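Arabinan endo-1,5-alpha-l-arabinosidase A (Cellvibrio cellulosa, PDB 1GYH) degrades arabinan of the plant cell wall, cleaving alpha-1,5-linked arabinofuranosyl bonds in the linear polymer to release almost exclusively arabinotriose. Local coordinates at residues 117-120 with 121-125; 155-158 with 159-163. One frame throughout, in Å; residues are numbered along the deposited sequence.

Contact 1 of 2, residues 117-120 with 121-125; sequences ESVP and QRDLW
V119 and R122 close a type II beta turn, with P120 and Q121 at its corners: R122 N donates to V119 O at 3.0 Å. The turn opens the connection between two blades of the five-bladed beta-propeller, from strand 110-118 toward strand 131-134. V119 O also accepts D123 N, in a straighter bond at 170°. D123 then reaches back along the turn, and its OD2 takes V119 N at 2.8 Å on the anti lone pair. The other side of this carboxylate belongs to R122, which grips it side-on through NE and NH2; NH2 lies 3.0 Å from OD2 in a salt bridge. So OD2 holds three donors, which fixes the carboxylate's rotation and probably keeps it charged. The R122 chain runs out with CG anti to the backbone N (chi1 -173°) and bends at chi3, bringing the guanidinium beneath V119, whose CG2 sits over the centre of one face. Deeper in, S118 OG is hydrogen-bonded to N88 O and A127 N, beside N126, which probably binds substrate. S118 CB rests 3.7 Å from W125 CZ3, while D123 CB lies 3.6 Å above the plane of the W125 ring, over its centre.

Contact 2 of 2, residues 155-158 with 159-163; sequences KLND and DLTRP
N157 and R162 pair across the base of a tight bend, their side chains side by side, in the loop between strands 151-155 and 169-173 of one propeller blade. A type I beta turn from N157 to L160 forms its tip, and a single bridge between L156 and P163 forms its base, where N157 N donates to R162 O at 2.8 Å. From there the N157 side chain can be followed inward. Its CB lies 3.4 Å from R162 O. A chi1 of 69° tucks CG between the backbone N and carbonyl carbon, which turns the amide in over the bend and leaves CG 3.2 Å from R162 O. OD1 accepts T161 N at 3.1 Å, in the carbonyl plane. The same oxygen takes R162 N at 3.3 Å. At the tip, ND2 lies beside R162 CB at 3.8 Å, while the guanidinium goes on to T161 O and, on strand 110-118, K112 O, both through NH1. Beneath the bend, L160 packs against strands 63-72 and 140-144. One amide oxygen thus accepts from two successive backbone N-H groups, T161 N on a lone pair and R162 N by a longer bond from above the plane, and so helps to hold the returning chain.

How the contacts relate
Both contacts are local, partly buried turns with no touch between them, their nearest atoms about 7 Å apart. They share a neighbour in strand 110-118: contact 1 begins on it, whereas contact 2 reaches it from the adjacent sheet, with L156 on V115 and T161 on K112. Contact 1 belongs to a crossing between blades and borders probable substrate-binding residues; contact 2 links two strands within one blade, away from the annotated sites. In each, a side-chain oxygen reinforces a backbone turn. The difference is charge: in 117-125 a carboxylate is shared between a main-chain N-H and an arginine, whereas 155-163 relies on a neutral amide oxygen.

Contact 1 of 2, residues 117-120 with 121-125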
loop_
_atom_site.group_PDB
_atom_site.type_symbol
_atom_site.label_atom_id
_atom_site.label_comp_id
_atom_site.label_asym_id
_atom_site.label_seq_id
_atom_site.Cartn_x
_atom_site.Cartn_y
_atom_site.Cartn_z
ATOM N N GLU A 117 9.788 -5.275 12.535
ATOM C CA GLU A 117 10.993 -5.574 11.730
ATOM C C GLU A 117 11.088 -7.088 11.434
ATOM O O GLU A 117 10.941 -7.910 12.320
ATOM C CB GLU A 117 12.244 -5.079 12.486
ATOM C CG GLU A 117 13.581 -5.467 11.799
ATOM C CD GLU A 117 14.826 -4.935 12.496
ATOM O OE1 GLU A 117 14.711 -4.101 13.450
ATOM O OE2 GLU A 117 15.943 -5.352 12.065
ATOM N N SER A 118 11.383 -7.435 10.199
ATOM C CA SER A 118 11.676 -8.797 9.826
ATOM C C SER A 118 13.207 -9.036 9.865
ATOM O O SER A 118 14.010 -8.150 9.495
ATOM C CB SER A 118 11.128 -9.123 8.417
ATOM O OG SER A 118 11.494 -8.177 7.401
ATOM N N VAL A 119 13.555 -10.240 10.295
ATOM C CA VAL A 119 14.946 -10.691 10.492
ATOM C C VAL A 119 15.189 -12.000 9.717
ATOM O O VAL A 119 14.524 -12.999 9.935
ATOM C CB VAL A 119 15.287 -10.896 11.966
ATOM C CG1 VAL A 119 16.719 -11.502 12.136
ATOM C CG2 VAL A 119 15.182 -9.620 12.760
ATOM N N PRO A 120 16.120 -11.999 8.775
ATOM C CA PRO A 120 16.400 -13.216 7.995
ATOM C C PRO A 120 16.680 -14.432 8.882
ATOM O O PRO A 120 17.385 -14.317 9.857
ATOM C CB PRO A 120 17.662 -12.834 7.178
ATOM C CG PRO A 120 17.571 -11.372 7.039
ATOM C CD PRO A 120 16.925 -10.842 8.336
ATOM N N GLN A 121 16.099 -15.561 8.526
ATOM C CA GLN A 121 16.211 -16.867 9.185
ATOM C C GLN A 121 15.361 -16.962 10.467
ATOM O O GLN A 121 15.183 -18.055 10.979
ATOM C CB GLN A 121 17.695 -17.279 9.477
ATOM C CG GLN A 121 18.661 -17.159 8.279
ATOM C CD GLN A 121 18.531 -18.311 7.322
ATOM O OE1 GLN A 121 18.249 -19.451 7.743
ATOM N NE2 GLN A 121 18.729 -18.041 6.022
ATOM N N ARG A 122 14.874 -15.829 10.980
ATOM C CA ARG A 122 13.938 -15.815 12.093
ATOM C C ARG A 122 12.503 -15.775 11.547
ATOM O O ARG A 122 11.664 -16.622 11.921
ATOM C CB ARG A 122 14.158 -14.625 13.016
ATOM C CG ARG A 122 13.261 -14.674 14.325
ATOM C CD ARG A 122 13.387 -13.410 15.205
ATOM N NE ARG A 122 12.649 -12.281 14.626
ATOM C CZ ARG A 122 12.695 -11.006 15.037
ATOM N NH1 ARG A 122 13.447 -10.650 16.083
ATOM N NH2 ARG A 122 11.944 -10.081 14.423
ATOM N N ASP A 123 12.241 -14.831 10.650
ATOM C CA ASP A 123 10.861 -14.581 10.138
ATOM C C ASP A 123 10.627 -15.000 8.693
ATOM O O ASP A 123 11.359 -14.601 7.811
ATOM C CB ASP A 123 10.511 -13.097 10.294
ATOM C CG ASP A 123 10.821 -12.577 11.666
ATOM O OD1 ASP A 123 10.308 -13.138 12.703
ATOM O OD2 ASP A 123 11.575 -11.593 11.812
ATOM N N LEU A 124 9.560 -15.763 8.452
ATOM C CA LEU A 124 9.127 -16.124 7.108
ATOM C C LEU A 124 8.100 -15.109 6.532
ATOM O O LEU A 124 7.073 -15.464 5.962
ATOM C CB LEU A 124 8.650 -17.565 7.090
ATOM C CG LEU A 124 9.098 -18.346 5.856
ATOM C CD1 LEU A 124 10.639 -18.335 5.700
ATOM C CD2 LEU A 124 8.638 -19.777 5.931
ATOM N N TRP A 125 8.419 -13.836 6.692
ATOM C CA TRP A 125 7.674 -12.741 6.088
ATOM C C TRP A 125 8.632 -11.578 5.917
ATOM O O TRP A 125 9.761 -11.597 6.470
ATOM C CB TRP A 125 6.461 -12.337 6.966
ATOM C CG TRP A 125 6.644 -12.469 8.489
ATOM C CD1 TRP A 125 6.334 -13.562 9.257
ATOM C CD2 TRP A 125 7.121 -11.475 9.403
ATOM N NE1 TRP A 125 6.611 -13.310 10.576
ATOM C CE2 TRP A 125 7.101 -12.038 10.695
ATOM C CE3 TRP A 125 7.598 -10.176 9.265
ATOM C CZ2 TRP A 125 7.532 -11.338 11.826
ATOM C CZ3 TRP A 125 8.016 -9.483 10.401
ATOM C CH2 TRP A 125 8.004 -10.069 11.644
#

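Contact 2 of 2, residues 155-158 with 159-163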
loop_
_atom_site.group_PDB
_atom_site.type_symbol
_atom_site.label_atom_id
_atom_site.label_comp_id
_atom_site.label_asym_id
_atom_site.label_seq_id
_atom_site.Cartn_x
_atom_site.Cartn_y
_atom_site.Cartn_z
ATOM N N LYS A 155 -2.707 -6.893 15.537
ATOM C CA LYS A 155 -3.346 -5.822 16.306
ATOM C C LYS A 155 -2.363 -4.745 16.820
ATOM O O LYS A 155 -1.288 -5.057 17.392
ATOM C CB LYS A 155 -4.163 -6.419 17.438
ATOM C CG LYS A 155 -5.126 -5.411 18.106
ATOM C CD LYS A 155 -6.270 -6.180 18.841
ATOM C CE LYS A 155 -6.004 -6.437 20.247
ATOM N NZ LYS A 155 -7.167 -7.273 20.887
ATOM N N LEU A 156 -2.706 -3.474 16.592
ATOM C CA LEU A 156 -1.847 -2.338 17.020
ATOM C C LEU A 156 -2.193 -1.900 18.431
ATOM O O LEU A 156 -3.329 -2.108 18.886
ATOM C CB LEU A 156 -1.987 -1.144 16.073
ATOM C CG LEU A 156 -1.290 -1.351 14.721
ATOM C CD1 LEU A 156 -1.800 -0.377 13.689
ATOM C CD2 LEU A 156 0.252 -1.242 14.882
ATOM N N ASN A 157 -1.202 -1.341 19.138
ATOM C CA ASN A 157 -1.389 -0.840 20.480
ATOM C C ASN A 157 -2.188 0.446 20.443
ATOM O O ASN A 157 -2.562 0.907 19.369
ATOM C CB ASN A 157 -0.045 -0.659 21.264
ATOM C CG ASN A 157 0.833 0.466 20.723
ATOM O OD1 ASN A 157 0.540 1.041 19.691
ATOM N ND2 ASN A 157 1.931 0.752 21.413
ATOM N N ASP A 158 -2.468 0.986 21.629
ATOM C CA ASP A 158 -3.321 2.165 21.795
ATOM C C ASP A 158 -2.807 3.420 21.096
ATOM O O ASP A 158 -3.642 4.215 20.622
ATOM C CB ASP A 158 -3.571 2.469 23.277
ATOM C CG ASP A 158 -4.606 1.534 23.923
ATOM O OD1 ASP A 158 -5.172 0.624 23.265
ATOM O OD2 ASP A 158 -4.920 1.664 25.114
ATOM N N ASP A 159 -1.470 3.612 20.984
ATOM C CA ASP A 159 -0.947 4.800 20.249
ATOM C C ASP A 159 -0.652 4.556 18.789
ATOM O O ASP A 159 -0.127 5.460 18.133
ATOM C CB ASP A 159 0.345 5.494 20.793
ATOM C CG ASP A 159 0.535 5.332 22.291
ATOM O OD1 ASP A 159 -0.224 6.045 22.957
ATOM O OD2 ASP A 159 1.358 4.610 22.920
ATOM N N LEU A 160 -0.957 3.360 18.307
ATOM C CA LEU A 160 -0.718 2.938 16.918
ATOM C C LEU A 160 0.777 2.928 16.484
ATOM O O LEU A 160 1.082 3.013 15.273
ATOM C CB LEU A 160 -1.537 3.751 15.921
ATOM C CG LEU A 160 -3.005 4.017 16.264
ATOM C CD1 LEU A 160 -3.659 4.786 15.145
ATOM C CD2 LEU A 160 -3.765 2.783 16.523
ATOM N N THR A 161 1.688 2.764 17.437
ATOM C CA THR A 161 3.131 2.748 17.089
ATOM C C THR A 161 3.836 1.395 17.213
ATOM O O THR A 161 4.962 1.269 16.741
ATOM C CB THR A 161 3.907 3.794 17.921
ATOM O OG1 THR A 161 3.837 3.455 19.306
ATOM C CG2 THR A 161 3.263 5.192 17.804
ATOM N N ARG A 162 3.204 0.423 17.875
ATOM C CA ARG A 162 3.773 -0.906 18.048
ATOM C C ARG A 162 2.661 -1.962 18.114
ATOM O O ARG A 162 1.497 -1.617 18.375
ATOM C CB ARG A 162 4.611 -0.986 19.351
ATOM C CG ARG A 162 6.195 -0.816 19.106
ATOM C CD ARG A 162 6.602 0.450 19.576
ATOM N NE ARG A 162 7.990 0.921 19.464
ATOM C CZ ARG A 162 8.393 1.898 18.650
ATOM N NH1 ARG A 162 7.575 2.362 17.695
ATOM N NH2 ARG A 162 9.639 2.392 18.746
ATOM N N PRO A 163 3.011 -3.242 17.952
ATOM C CA PRO A 163 2.026 -4.325 18.181
ATOM C C PRO A 163 1.432 -4.247 19.593
ATOM O O PRO A 163 2.176 -3.958 20.546
ATOM C CB PRO A 163 2.849 -5.607 18.010
ATOM C CG PRO A 163 4.044 -5.169 17.121
ATOM C CD PRO A 163 4.339 -3.769 17.560
#